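Local structure of phenylacetaldehyde dehydrogenase (4O5H) at residues V51-G56 / I356-S361; S117-K122 / D212-A217. The protein probably oxidises phenylacetaldehyde to phenylacetate with NAD+ as the hydride acceptor, as a member of the aldehyde dehydrogenase family. One frame throughout, in Å; residues are numbered along the deposited sequence.

Contact 1 (V51-G56 / I356-S361); sequences VNPADG and IGPLVS. With NA (sodium ion), chain I.
Pro53 and Pro358 pack their rings against each other at an oblique angle, with 3.9 Å between Pro53 CB and Pro358 CG. Ala54 extends this apolar patch more loosely, its CB lying 4.4 Å from Pro358 CG. Other contacts set ring carbons against backbone: Pro53 CB comes within 3.3 Å of Leu359 O, while Pro358 CB lies 3.4 Å from Pro53 O. Proline suits both places, because it offers a compact, rigid apolar surface and has no N-H that would need a partner.

In the hairpin connection between strand 47-52 and its antiparallel partner 57-63, Asn52 forms an Asx turn. With CG anti to the backbone N (chi1 179°), its OD1 receives Ala54 N at 2.9 Å, the donor standing 43° out of the carbonyl plane. Asn52 O accepts from both Asp55 N and Gly56 N, and Gly56 readily adopts the positive phi that continues the turn.

Water and metal supply the polar link. Val51 O is a long ligand of the sodium ion at 3.0 Å, and a water bound to that ion donates to Val360 O at 2.8 Å. Beyond it, Ser361 caps helix 362-378 through Gln364 N.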
loop_
_atom_site.group_PDB
_atom_site.type_symbol
_atom_site.label_atom_id
_atom_site.label_comp_id
_atom_site.label_asym_id
_atom_site.label_seq_id
_atom_site.Cartn_x
_atom_site.Cartn_y
_atom_site.Cartn_z
ATOM N N VAL A 51 -23.448 20.752 -15.423
ATOM C CA VAL A 51 -23.289 21.510 -16.646
ATOM C C VAL A 51 -22.923 20.595 -17.822
ATOM O O VAL A 51 -22.131 19.665 -17.680
ATOM C CB VAL A 51 -22.194 22.552 -16.456
ATOM C CG1 VAL A 51 -21.813 23.227 -17.781
ATOM C CG2 VAL A 51 -22.629 23.621 -15.452
ATOM N N ASN A 52 -23.588 20.805 -18.947
ATOM C CA ASN A 52 -23.246 20.113 -20.199
ATOM C C ASN A 52 -22.103 20.871 -20.828
ATOM O O ASN A 52 -22.273 22.009 -21.282
ATOM C CB ASN A 52 -24.418 20.124 -21.156
ATOM C CG ASN A 52 -24.110 19.460 -22.467
ATOM O OD1 ASN A 52 -22.942 19.186 -22.825
ATOM N ND2 ASN A 52 -25.154 19.182 -23.213
ATOM N N PRO A 53 -20.924 20.259 -20.867
ATOM C CA PRO A 53 -19.755 21.005 -21.378
ATOM C C PRO A 53 -19.762 21.340 -22.866
ATOM O O PRO A 53 -18.935 22.117 -23.315
ATOM C CB PRO A 53 -18.584 20.075 -21.047
ATOM C CG PRO A 53 -19.187 18.711 -21.065
ATOM C CD PRO A 53 -20.582 18.876 -20.515
ATOM N N ALA A 54 -20.680 20.770 -23.634
ATOM C CA ALA A 54 -20.812 21.143 -25.017
ATOM C C ALA A 54 -21.408 22.540 -25.194
ATOM O O ALA A 54 -21.155 23.192 -26.211
ATOM C CB ALA A 54 -21.639 20.113 -25.776
ATOM N N ASP A 55 -22.244 22.978 -24.267
ATOM C CA ASP A 55 -22.865 24.288 -24.415
ATOM C C ASP A 55 -22.894 25.140 -23.169
ATOM O O ASP A 55 -23.430 26.249 -23.198
ATOM C CB ASP A 55 -24.276 24.161 -25.007
ATOM C CG ASP A 55 -25.224 23.361 -24.129
ATOM O OD1 ASP A 55 -24.999 23.215 -22.906
ATOM O OD2 ASP A 55 -26.242 22.884 -24.659
ATOM N N GLY A 56 -22.316 24.648 -22.094
ATOM C CA GLY A 56 -22.237 25.443 -20.878
ATOM C C GLY A 56 -23.551 25.568 -20.110
ATOM O O GLY A 56 -23.603 26.322 -19.143
ATOM N N ILE A 356 -13.688 14.633 -31.290
ATOM C CA ILE A 356 -13.147 15.354 -30.152
ATOM C C ILE A 356 -14.273 16.177 -29.525
ATOM O O ILE A 356 -14.791 17.091 -30.169
ATOM C CB ILE A 356 -12.022 16.289 -30.630
ATOM C CG1 ILE A 356 -10.772 15.481 -30.954
ATOM C CG2 ILE A 356 -11.674 17.348 -29.617
ATOM C CD1 ILE A 356 -9.976 15.067 -29.733
ATOM N N GLY A 357 -14.654 15.822 -28.294
ATOM C CA GLY A 357 -15.603 16.608 -27.536
ATOM C C GLY A 357 -14.948 17.802 -26.854
ATOM O O GLY A 357 -13.760 18.016 -26.999
ATOM N N PRO A 358 -15.716 18.564 -26.073
ATOM C CA PRO A 358 -15.152 19.662 -25.260
ATOM C C PRO A 358 -14.434 19.087 -24.060
ATOM O O PRO A 358 -14.596 17.894 -23.753
ATOM C CB PRO A 358 -16.417 20.420 -24.791
ATOM C CG PRO A 358 -17.429 19.341 -24.664
ATOM C CD PRO A 358 -17.136 18.362 -25.793
ATOM N N LEU A 359 -13.683 19.914 -23.373
ATOM C CA LEU A 359 -13.160 19.568 -22.091
ATOM C C LEU A 359 -14.278 19.660 -21.067
ATOM O O LEU A 359 -15.319 20.247 -21.324
ATOM C CB LEU A 359 -11.959 20.460 -21.756
ATOM C CG LEU A 359 -10.855 20.528 -22.823
ATOM C CD1 LEU A 359 -9.623 21.248 -22.286
ATOM C CD2 LEU A 359 -10.442 19.155 -23.342
ATOM N N VAL A 360 -14.043 19.144 -19.875
ATOM C CA VAL A 360 -15.125 18.946 -18.915
ATOM C C VAL A 360 -15.663 20.241 -18.303
ATOM O O VAL A 360 -16.801 20.289 -17.866
ATOM C CB VAL A 360 -14.697 17.966 -17.814
ATOM C CG1 VAL A 360 -13.827 18.676 -16.773
ATOM C CG2 VAL A 360 -15.902 17.371 -17.157
ATOM N N SER A 361 -14.840 21.274 -18.224
ATOM C CA SER A 361 -15.234 22.493 -17.524
ATOM C C SER A 361 -14.459 23.699 -18.025
ATOM O O SER A 361 -13.419 23.579 -18.690
ATOM C CB SER A 361 -14.971 22.385 -16.012
ATOM O OG SER A 361 -13.577 22.272 -15.742
HETATM NA NA NA I . -20.774 17.729 -15.856
HETATM O O HOH W 1 -21.157 19.528 -14.296
HETATM O O HOH W 2 -19.249 19.228 -16.874
#

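Contact 2 (S117-K122 / D212-A217); sequences SLDNGK and DTPLSA. With NA (sodium ion), chain I.
The sodium site of this aldehyde dehydrogenase is built largely here, where the end of helix 109-120 meets the loop leading into helix 215-227. Asp119 chelates the ion through its backbone O at 2.4 Å and its carboxylate OD1 at 2.3 Å, and Asp212 O adds a third ligand at 2.2 Å. The side chain of Asp119 can reach ion and loop together because CG stands anti to its backbone N (chi1 -169°).

While OD1 faces the metal, OD2 is gripped by two donors. Leu215 N meets it nearly along the C-O axis at 3.0 Å, with an N-H...O angle of 160°, and a water donates to it at 2.6 Å while accepting from Ser216 N. The N-terminal part of helix 215-227 thus meets the carboxylate directly through Leu215 N and through water from Ser216 N, a setting that, with the sodium ion, would probably favour its charged form. Pro214, lacking an N-H to offer, sets CD 3.5 Å from Asp119 OD2.

Apolar packing is slighter: Thr213 turns its methyl CG2 against Asn120, 3.9 Å from Asn120 CA. Asn120 in turn makes an Asx turn, OD1 accepting Lys122 N in the carbonyl plane, across Gly121, which follows the helix with a positive phi that glycine tolerates easily. Asn120 ND2 bonds to Trp184 O.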
loop_
_atom_site.group_PDB
_atom_site.type_symbol
_atom_site.label_atom_id
_atom_site.label_comp_id
_atom_site.label_asym_id
_atom_site.label_seq_id
_atom_site.Cartn_x
_atom_site.Cartn_y
_atom_site.Cartn_z
ATOM N N SER A 117 -22.238 11.144 -21.824
ATOM C CA SER A 117 -21.852 12.105 -22.862
ATOM C C SER A 117 -22.322 13.521 -22.491
ATOM O O SER A 117 -21.574 14.493 -22.668
ATOM C CB SER A 117 -22.452 11.684 -24.201
ATOM O OG SER A 117 -22.098 12.572 -25.214
ATOM N N LEU A 118 -23.541 13.637 -21.976
ATOM C CA LEU A 118 -24.054 14.953 -21.606
ATOM C C LEU A 118 -23.306 15.572 -20.424
ATOM O O LEU A 118 -23.159 16.788 -20.343
ATOM C CB LEU A 118 -25.556 14.891 -21.293
ATOM C CG LEU A 118 -26.444 14.541 -22.482
ATOM C CD1 LEU A 118 -27.873 14.229 -22.048
ATOM C CD2 LEU A 118 -26.436 15.666 -23.504
ATOM N N ASP A 119 -22.915 14.748 -19.475
ATOM C CA ASP A 119 -22.358 15.217 -18.200
ATOM C C ASP A 119 -20.870 15.444 -18.344
ATOM O O ASP A 119 -20.349 16.455 -17.876
ATOM C CB ASP A 119 -22.678 14.158 -17.125
ATOM C CG ASP A 119 -22.391 14.613 -15.718
ATOM O OD1 ASP A 119 -22.080 15.819 -15.498
ATOM O OD2 ASP A 119 -22.452 13.738 -14.797
ATOM N N ASN A 120 -20.192 14.508 -18.971
ATOM C CA ASN A 120 -18.707 14.527 -19.119
ATOM C C ASN A 120 -18.253 15.212 -20.408
ATOM O O ASN A 120 -17.209 15.889 -20.422
ATOM C CB ASN A 120 -18.147 13.099 -19.033
ATOM C CG ASN A 120 -16.792 12.950 -19.686
ATOM O OD1 ASN A 120 -16.682 12.939 -20.888
ATOM N ND2 ASN A 120 -15.753 12.843 -18.882
ATOM N N GLY A 121 -19.018 15.033 -21.476
ATOM C CA GLY A 121 -18.720 15.663 -22.766
ATOM C C GLY A 121 -18.188 14.735 -23.867
ATOM O O GLY A 121 -18.213 15.105 -25.055
ATOM N N LYS A 122 -17.714 13.549 -23.491
ATOM C CA LYS A 122 -17.143 12.627 -24.440
ATOM C C LYS A 122 -18.155 12.121 -25.500
ATOM O O LYS A 122 -19.360 12.131 -25.286
ATOM C CB LYS A 122 -16.492 11.438 -23.744
ATOM C CG LYS A 122 -17.465 10.490 -23.031
ATOM C CD LYS A 122 -16.688 9.336 -22.406
ATOM C CE LYS A 122 -15.906 9.816 -21.199
ATOM N NZ LYS A 122 -14.860 8.823 -20.785
ATOM N N ASP A 212 -17.722 17.540 -10.926
ATOM C CA ASP A 212 -18.062 17.836 -12.346
ATOM C C ASP A 212 -18.919 16.770 -13.086
ATOM O O ASP A 212 -19.513 17.097 -14.104
ATOM C CB ASP A 212 -16.809 18.106 -13.161
ATOM C CG ASP A 212 -16.145 19.418 -12.768
ATOM O OD1 ASP A 212 -16.821 20.446 -12.727
ATOM O OD2 ASP A 212 -14.959 19.382 -12.416
ATOM N N THR A 213 -18.990 15.549 -12.567
ATOM C CA THR A 213 -19.676 14.427 -13.267
ATOM C C THR A 213 -20.377 13.454 -12.305
ATOM O O THR A 213 -19.947 12.295 -12.135
ATOM C CB THR A 213 -18.677 13.617 -14.101
ATOM O OG1 THR A 213 -17.585 13.182 -13.274
ATOM C CG2 THR A 213 -18.091 14.461 -15.266
ATOM N N PRO A 214 -21.447 13.918 -11.643
ATOM C CA PRO A 214 -22.125 13.080 -10.640
ATOM C C PRO A 214 -23.197 12.155 -11.199
ATOM O O PRO A 214 -23.593 11.209 -10.526
ATOM C CB PRO A 214 -22.805 14.098 -9.765
ATOM C CG PRO A 214 -23.160 15.207 -10.725
ATOM C CD PRO A 214 -21.995 15.291 -11.680
ATOM N N LEU A 215 -23.648 12.377 -12.428
ATOM C CA LEU A 215 -24.915 11.763 -12.859
ATOM C C LEU A 215 -24.868 10.270 -13.091
ATOM O O LEU A 215 -25.807 9.566 -12.676
ATOM C CB LEU A 215 -25.472 12.459 -14.083
ATOM C CG LEU A 215 -25.871 13.931 -13.894
ATOM C CD1 LEU A 215 -26.405 14.501 -15.197
ATOM C CD2 LEU A 215 -26.906 14.110 -12.786
ATOM N N SER A 216 -23.841 9.758 -13.779
ATOM C CA SER A 216 -23.851 8.311 -14.101
ATOM C C SER A 216 -23.730 7.460 -12.826
ATOM O O SER A 216 -24.301 6.376 -12.744
ATOM C CB SER A 216 -22.812 7.939 -15.162
ATOM O OG SER A 216 -21.498 8.256 -14.733
ATOM N N ALA A 217 -23.042 8.000 -11.826
ATOM C CA ALA A 217 -22.915 7.301 -10.534
ATOM C C ALA A 217 -24.262 7.200 -9.809
ATOM O O ALA A 217 -24.583 6.156 -9.273
ATOM C CB ALA A 217 -21.895 7.989 -9.655
HETATM NA NA NA I . -20.774 17.729 -15.856
HETATM O O HOH W 3 -21.782 11.291 -15.063
HETATM O O HOH W 1 -21.157 19.528 -14.296
HETATM O O HOH W 2 -19.249 19.228 -16.874
#

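Overall arrangement
Contacts 1 and 2 lie side by side, their centres about 10 Å apart, and share one sodium ion. Contact 2 supplies three of its protein ligands and contact 1 the remaining, more distant one; two waters complete the shell. The water on Val51 N and the one on Val360 O are common to both, so the ion joins strand 47-52 at Val51, the end of helix 109-120 and the loop at Asp212, with the 356-361 loop attached through water. Direct packing adds to this: Pro53 CD lies 3.3 Å from Leu118 O, and Pro358 CD 3.5 Å from Gly121 O. In sequence, both segments of contact 2 fall between those of contact 1.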